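PDB 3TZL: tryptophanyl-tRNA synthetase from Campylobacter jejuni subsp. jejuni, which catalyses the ATP-dependent attachment of tryptophan to its cognate tRNA, releasing AMP and diphosphate, and works as a homodimer. Local coordinates for residues 6-11 and 142-147; 15-20 and 191-196. One frame throughout, in Å; residues are numbered along the deposited sequence.

Contact 1. Residues 6-11 and 142-147; sequences VLTGLQ and IVPVGK. With TRP (tryptophan), chain J.
At the tryptophan pocket, V6 and L7 of strand 5-10 meet I142, V143 and P144 of strand 142-144, two parallel strands diverging at 37°. One backbone hydrogen bond joins them: L7 N donates to I142 O at 3.0 Å, and V6 CA adds a C-H...O contact to the same oxygen. The next step along the strands has no N-H to offer, because P144 is an imino acid; its CD instead packs against L7 O at 3.2 Å. The CG corner of the P144 ring is met by two side chains of strand 5-10, V6 and T8. V6 CG1, anti to the backbone N (chi1 -179°), presses on P144 CG in a tight 3.4 Å contact, while T8 OG1 reaches the same carbon at 3.5 Å, its side chain crossing the ring at about a right angle. Beyond the paired residues the strands part around the bound tryptophan. G9 N stands over a face of the indole, 3.3 Å from CE3; V143 CG1 abuts its benzene rim, 3.5 Å from CZ3, and L7 CD2 approaches CH2 obliquely at 3.7 Å. D134 and Q149 add hydrogen bonds to the ligand. On its other edge strand 5-10 is bonded to strand 36-41, so it runs between two parallel neighbours, as the first strand does in the Rossmann fold of class I aminoacyl-tRNA synthetases.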
loop_
_atom_site.group_PDB
_atom_site.type_symbol
_atom_site.label_atom_id
_atom_site.label_comp_id
_atom_site.label_asym_id
_atom_site.label_seq_id
_atom_site.Cartn_x
_atom_site.Cartn_y
_atom_site.Cartn_z
ATOM N N VAL B 6 15.590 13.954 -12.302
ATOM C CA VAL B 6 14.673 13.426 -13.296
ATOM C C VAL B 6 14.416 11.969 -12.978
ATOM O O VAL B 6 15.345 11.167 -12.851
ATOM C CB VAL B 6 15.300 13.517 -14.699
ATOM C CG1 VAL B 6 14.355 12.985 -15.747
ATOM C CG2 VAL B 6 15.704 14.944 -15.014
ATOM N N LEU B 7 13.152 11.614 -12.858
ATOM C CA LEU B 7 12.824 10.280 -12.442
ATOM C C LEU B 7 11.848 9.662 -13.420
ATOM O O LEU B 7 10.849 10.284 -13.780
ATOM C CB LEU B 7 12.212 10.328 -11.049
ATOM C CG LEU B 7 11.836 8.994 -10.400
ATOM C CD1 LEU B 7 12.283 9.041 -8.948
ATOM C CD2 LEU B 7 10.357 8.780 -10.476
ATOM N N THR B 8 12.138 8.434 -13.832
ATOM C CA THR B 8 11.333 7.720 -14.816
ATOM C C THR B 8 11.127 6.310 -14.306
ATOM O O THR B 8 12.084 5.645 -13.940
ATOM C CB THR B 8 12.087 7.575 -16.160
ATOM O OG1 THR B 8 12.633 8.837 -16.558
ATOM C CG2 THR B 8 11.158 7.064 -17.249
ATOM N N GLY B 9 9.883 5.855 -14.267
ATOM C CA GLY B 9 9.604 4.476 -13.945
ATOM C C GLY B 9 9.507 3.716 -15.250
ATOM O O GLY B 9 8.965 4.220 -16.208
ATOM N N LEU B 10 10.038 2.503 -15.296
ATOM C CA LEU B 10 10.067 1.760 -16.555
ATOM C C LEU B 10 9.196 0.508 -16.484
ATOM O O LEU B 10 9.358 -0.323 -15.600
ATOM C CB LEU B 10 11.509 1.403 -16.904
ATOM C CG LEU B 10 12.470 2.584 -17.100
ATOM C CD1 LEU B 10 13.911 2.091 -17.169
ATOM C CD2 LEU B 10 12.123 3.366 -18.353
ATOM N N GLN B 11 8.252 0.387 -17.404
ATOM C CA GLN B 11 7.322 -0.727 -17.372
ATOM C C GLN B 11 7.155 -1.305 -18.761
ATOM O O GLN B 11 6.109 -1.135 -19.391
ATOM C CB GLN B 11 5.967 -0.262 -16.847
ATOM C CG GLN B 11 5.275 -1.258 -15.929
ATOM C CD GLN B 11 3.923 -0.753 -15.480
ATOM O OE1 GLN B 11 3.794 0.384 -15.005
ATOM N NE2 GLN B 11 2.896 -1.578 -15.659
ATOM N N ILE B 142 11.339 16.524 -12.195
ATOM C CA ILE B 142 10.926 16.347 -13.582
ATOM C C ILE B 142 10.595 14.887 -13.814
ATOM O O ILE B 142 11.404 14.001 -13.518
ATOM C CB ILE B 142 12.068 16.714 -14.555
ATOM C CG1 ILE B 142 12.554 18.146 -14.341
ATOM C CG2 ILE B 142 11.647 16.518 -15.991
ATOM C CD1 ILE B 142 11.606 19.219 -14.823
ATOM N N VAL B 143 9.404 14.632 -14.341
ATOM C CA VAL B 143 8.991 13.275 -14.654
ATOM C C VAL B 143 8.744 13.196 -16.164
ATOM O O VAL B 143 7.750 13.734 -16.658
ATOM C CB VAL B 143 7.711 12.884 -13.871
ATOM C CG1 VAL B 143 7.361 11.427 -14.083
ATOM C CG2 VAL B 143 7.878 13.156 -12.380
ATOM N N PRO B 144 9.662 12.552 -16.908
ATOM C CA PRO B 144 9.458 12.403 -18.356
ATOM C C PRO B 144 8.390 11.360 -18.636
ATOM O O PRO B 144 8.591 10.205 -18.278
ATOM C CB PRO B 144 10.811 11.883 -18.863
ATOM C CG PRO B 144 11.760 12.004 -17.720
ATOM C CD PRO B 144 10.932 11.956 -16.469
ATOM N N VAL B 145 7.296 11.771 -19.269
ATOM C CA VAL B 145 6.143 10.944 -19.497
ATOM C C VAL B 145 5.462 11.155 -20.842
ATOM O O VAL B 145 5.579 12.178 -21.453
ATOM C CB VAL B 145 5.085 11.268 -18.500
ATOM C CG1 VAL B 145 5.459 10.772 -17.171
ATOM C CG2 VAL B 145 4.891 12.713 -18.460
ATOM N N GLY B 146 4.700 10.159 -21.256
ATOM C CA GLY B 146 3.828 10.280 -22.398
ATOM C C GLY B 146 2.534 10.965 -22.019
ATOM O O GLY B 146 2.067 10.822 -20.920
ATOM N N LYS B 147 1.960 11.715 -22.939
ATOM C CA LYS B 147 0.707 12.395 -22.695
ATOM C C LYS B 147 -0.194 11.567 -21.839
ATOM O O LYS B 147 -0.891 12.074 -21.023
ATOM C CB LYS B 147 -0.000 12.672 -24.012
ATOM C CG LYS B 147 0.698 13.672 -24.888
ATOM C CD LYS B 147 -0.219 14.201 -25.989
ATOM C CE LYS B 147 0.402 14.035 -27.364
ATOM N NZ LYS B 147 0.050 15.179 -28.228
HETATM N N TRP J . 2.978 4.577 -14.943
HETATM C CA TRP J . 4.208 4.533 -15.739
HETATM C C TRP J . 3.967 3.849 -17.079
HETATM O O TRP J . 4.811 3.894 -17.981
HETATM C CB TRP J . 5.338 3.823 -14.971
HETATM C CG TRP J . 5.658 4.505 -13.676
HETATM C CD1 TRP J . 5.407 4.051 -12.409
HETATM C CD2 TRP J . 6.247 5.798 -13.535
HETATM N NE1 TRP J . 5.826 4.984 -11.481
HETATM C CE2 TRP J . 6.338 6.069 -12.150
HETATM C CE3 TRP J . 6.709 6.756 -14.447
HETATM C CZ2 TRP J . 6.886 7.255 -11.659
HETATM C CZ3 TRP J . 7.248 7.939 -13.956
HETATM C CH2 TRP J . 7.336 8.174 -12.576
HETATM O OXT TRP J . 2.912 3.241 -17.271
#

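Contact 2. Residues 15-20 and 191-196; sequences DLHIGN and AKMSKS. With NA (sodium ion), chain L; ADP (adenosine-5'-diphosphate), chain I.
The imidazole of H17 carries N20 OD1 over the centre of one face, 3.2 Å above the plane, and CG of selenomethionine M193 on the opposite face in a CH-pi contact, offset toward the rim. At its edge lie G19 N, K195 CG and the ADP oxygen O1B. Because chi1 of 54° tucks the ring between the backbone N and the carbonyl carbon, ND1 accepts a weak N-cap bond from G19 N while NE2 donates to ADP O1B (3.1 Å, 165°). H17 N donates to a lone pair of N20 OD1 at 3.0 Å, completing a capping box. M193 SE slides past the ring to I18 CG1, 3.6 Å away, and M193 O receives the adenine N6 at 2.8 Å. Bent at chi3 and chi4, the K195 chain brings NZ to ADP O2B at 2.9 Å; NZ also donates to a water within hydrogen-bonding distance of D15 O and N20 OD1. K195 N donates to O1B at 2.6 Å. A sodium ion binds S196 OG (2.3 Å) and O3B, with O2B a longer ligand. Donors from the HIGH and KMSKS motifs thus converge on the beta-phosphate, consistent with their stabilising negative charge on the ATP phosphates during tryptophan activation.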
loop_
_atom_site.group_PDB
_atom_site.type_symbol
_atom_site.label_atom_id
_atom_site.label_comp_id
_atom_site.label_asym_id
_atom_site.label_seq_id
_atom_site.Cartn_x
_atom_site.Cartn_y
_atom_site.Cartn_z
ATOM N N ASP B 15 8.326 -7.707 -26.354
ATOM C CA ASP B 15 9.717 -7.572 -26.761
ATOM C C ASP B 15 10.038 -6.135 -27.136
ATOM O O ASP B 15 9.232 -5.457 -27.779
ATOM C CB ASP B 15 10.001 -8.514 -27.922
ATOM C CG ASP B 15 9.663 -9.947 -27.580
ATOM O OD1 ASP B 15 10.038 -10.382 -26.466
ATOM O OD2 ASP B 15 9.003 -10.623 -28.403
ATOM N N LEU B 16 11.205 -5.664 -26.707
ATOM C CA LEU B 16 11.693 -4.343 -27.101
ATOM C C LEU B 16 12.087 -4.297 -28.587
ATOM O O LEU B 16 12.796 -5.176 -29.067
ATOM C CB LEU B 16 12.891 -3.959 -26.253
ATOM C CG LEU B 16 12.597 -3.572 -24.810
ATOM C CD1 LEU B 16 13.900 -3.362 -24.099
ATOM C CD2 LEU B 16 11.730 -2.312 -24.756
ATOM N N HIS B 17 11.619 -3.278 -29.301
ATOM C CA HIS B 17 11.945 -3.136 -30.719
ATOM C C HIS B 17 12.719 -1.852 -31.013
ATOM O O HIS B 17 12.848 -0.985 -30.154
ATOM C CB HIS B 17 10.689 -3.257 -31.599
ATOM C CG HIS B 17 9.579 -2.322 -31.225
ATOM N ND1 HIS B 17 9.623 -0.971 -31.490
ATOM C CD2 HIS B 17 8.383 -2.556 -30.631
ATOM C CE1 HIS B 17 8.506 -0.406 -31.062
ATOM N NE2 HIS B 17 7.740 -1.345 -30.535
ATOM N N ILE B 18 13.246 -1.720 -32.224
ATOM C CA ILE B 18 14.089 -0.558 -32.526
ATOM C C ILE B 18 13.335 0.770 -32.442
ATOM O O ILE B 18 13.948 1.833 -32.416
ATOM C CB ILE B 18 14.816 -0.703 -33.867
ATOM C CG1 ILE B 18 13.818 -0.847 -35.016
ATOM C CG2 ILE B 18 15.765 -1.908 -33.825
ATOM C CD1 ILE B 18 14.495 -0.763 -36.418
ATOM N N GLY B 19 12.007 0.702 -32.388
ATOM C CA GLY B 19 11.189 1.882 -32.184
ATOM C C GLY B 19 11.277 2.390 -30.749
ATOM O O GLY B 19 11.379 3.590 -30.508
ATOM N N ASN B 20 11.230 1.470 -29.791
ATOM C CA ASN B 20 11.467 1.822 -28.394
ATOM C C ASN B 20 12.857 2.406 -28.236
ATOM O O ASN B 20 13.058 3.360 -27.492
ATOM C CB ASN B 20 11.324 0.594 -27.492
ATOM C CG ASN B 20 9.959 -0.044 -27.597
ATOM O OD1 ASN B 20 9.837 -1.199 -27.997
ATOM N ND2 ASN B 20 8.917 0.708 -27.241
ATOM N N ALA B 191 3.664 1.445 -41.734
ATOM C CA ALA B 191 2.987 2.129 -40.639
ATOM C C ALA B 191 3.943 2.282 -39.468
ATOM O O ALA B 191 4.942 1.568 -39.391
ATOM C CB ALA B 191 1.752 1.354 -40.215
ATOM N N LYS B 192 3.641 3.213 -38.567
ATOM C CA LYS B 192 4.441 3.404 -37.359
ATOM C C LYS B 192 4.689 2.067 -36.694
ATOM O O LYS B 192 3.751 1.303 -36.483
ATOM C CB LYS B 192 3.724 4.335 -36.384
ATOM C CG LYS B 192 4.254 4.289 -34.961
ATOM C CD LYS B 192 3.505 5.261 -34.049
ATOM C CE LYS B 192 4.085 5.248 -32.635
ATOM N NZ LYS B 192 3.898 6.559 -31.952
HETATM N N MSE B 193 5.953 1.769 -36.400
HETATM C CA MSE B 193 6.298 0.508 -35.751
HETATM C C MSE B 193 5.651 0.437 -34.377
HETATM O O MSE B 193 5.788 1.358 -33.573
HETATM C CB MSE B 193 7.816 0.348 -35.616
HETATM C CG MSE B 193 8.251 -1.003 -35.089
HETATM SE SE MSE B 193 10.207 -1.244 -34.976
HETATM C CE MSE B 193 10.636 -1.168 -36.891
ATOM N N SER B 194 4.941 -0.656 -34.127
ATOM C CA SER B 194 4.360 -0.914 -32.811
ATOM C C SER B 194 4.011 -2.392 -32.674
ATOM O O SER B 194 3.815 -3.086 -33.676
ATOM C CB SER B 194 3.110 -0.066 -32.573
ATOM O OG SER B 194 1.972 -0.691 -33.129
ATOM N N LYS B 195 3.939 -2.865 -31.432
ATOM C CA LYS B 195 3.644 -4.272 -31.159
ATOM C C LYS B 195 2.236 -4.651 -31.610
ATOM O O LYS B 195 2.012 -5.765 -32.089
ATOM C CB LYS B 195 3.827 -4.594 -29.667
ATOM C CG LYS B 195 5.244 -4.389 -29.154
ATOM C CD LYS B 195 5.433 -5.002 -27.785
ATOM C CE LYS B 195 4.677 -4.232 -26.721
ATOM N NZ LYS B 195 5.307 -2.910 -26.499
ATOM N N SER B 196 1.298 -3.719 -31.456
ATOM C CA SER B 196 -0.102 -3.951 -31.811
ATOM C C SER B 196 -0.233 -4.328 -33.288
ATOM O O SER B 196 -1.079 -5.148 -33.668
ATOM C CB SER B 196 -0.932 -2.699 -31.515
ATOM O OG SER B 196 -0.461 -2.037 -30.348
HETATM NA NA NA L . 1.136 -0.809 -29.295
HETATM P PB ADP I . 3.979 -0.253 -28.833
HETATM O O1B ADP I . 4.791 -1.121 -29.754
HETATM O O2B ADP I . 3.442 -0.983 -27.626
HETATM O O3B ADP I . 2.949 0.637 -29.501
HETATM P PA ADP I . 5.272 1.040 -26.677
HETATM O O1A ADP I . 6.192 -0.020 -26.123
HETATM O O2A ADP I . 3.920 1.248 -26.028
HETATM O O3A ADP I . 5.101 0.741 -28.261
HETATM O "O5'" ADP I . 6.063 2.449 -26.669
HETATM C "C5'" ADP I . 6.892 2.823 -25.569
HETATM C "C4'" ADP I . 7.710 4.058 -25.935
HETATM O "O4'" ADP I . 8.542 3.803 -27.071
HETATM C "C3'" ADP I . 6.811 5.230 -26.286
HETATM O "O3'" ADP I . 6.868 6.190 -25.229
HETATM C "C2'" ADP I . 7.366 5.816 -27.570
HETATM O "O2'" ADP I . 7.988 7.079 -27.315
HETATM C "C1'" ADP I . 8.437 4.851 -28.041
HETATM N N9 ADP I . 8.074 4.279 -29.367
HETATM C C8 ADP I . 7.389 3.134 -29.582
HETATM N N7 ADP I . 7.229 2.886 -30.910
HETATM C C5 ADP I . 7.830 3.894 -31.568
HETATM C C6 ADP I . 8.037 4.254 -32.989
HETATM N N6 ADP I . 7.553 3.461 -33.978
HETATM N N1 ADP I . 8.718 5.393 -33.253
HETATM C C2 ADP I . 9.194 6.185 -32.269
HETATM N N3 ADP I . 9.044 5.922 -30.956
HETATM C C4 ADP I . 8.382 4.809 -30.553
HETATM O O HOH W 1 8.172 -3.089 -26.812
#

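Contacts 1 and 2 serve neighbouring halves of one active site, their centres about 19 Å apart. Strand 5-10 of contact 1 leads directly toward helix 18-30 of contact 2, and the segments alternate along the chain, in the order 6-11, 15-20, 142-147, 191-196. Contact 1 holds the amino acid end, contact 2 the nucleotide end. The two sites are close: the T8 side chain lies about 9 Å from ADP and that of K195 about 11 Å from the bound tryptophan. Q11, G146 and K147 of contact 1 are predicted to bind ATP, which would put both contacts around the same substrate.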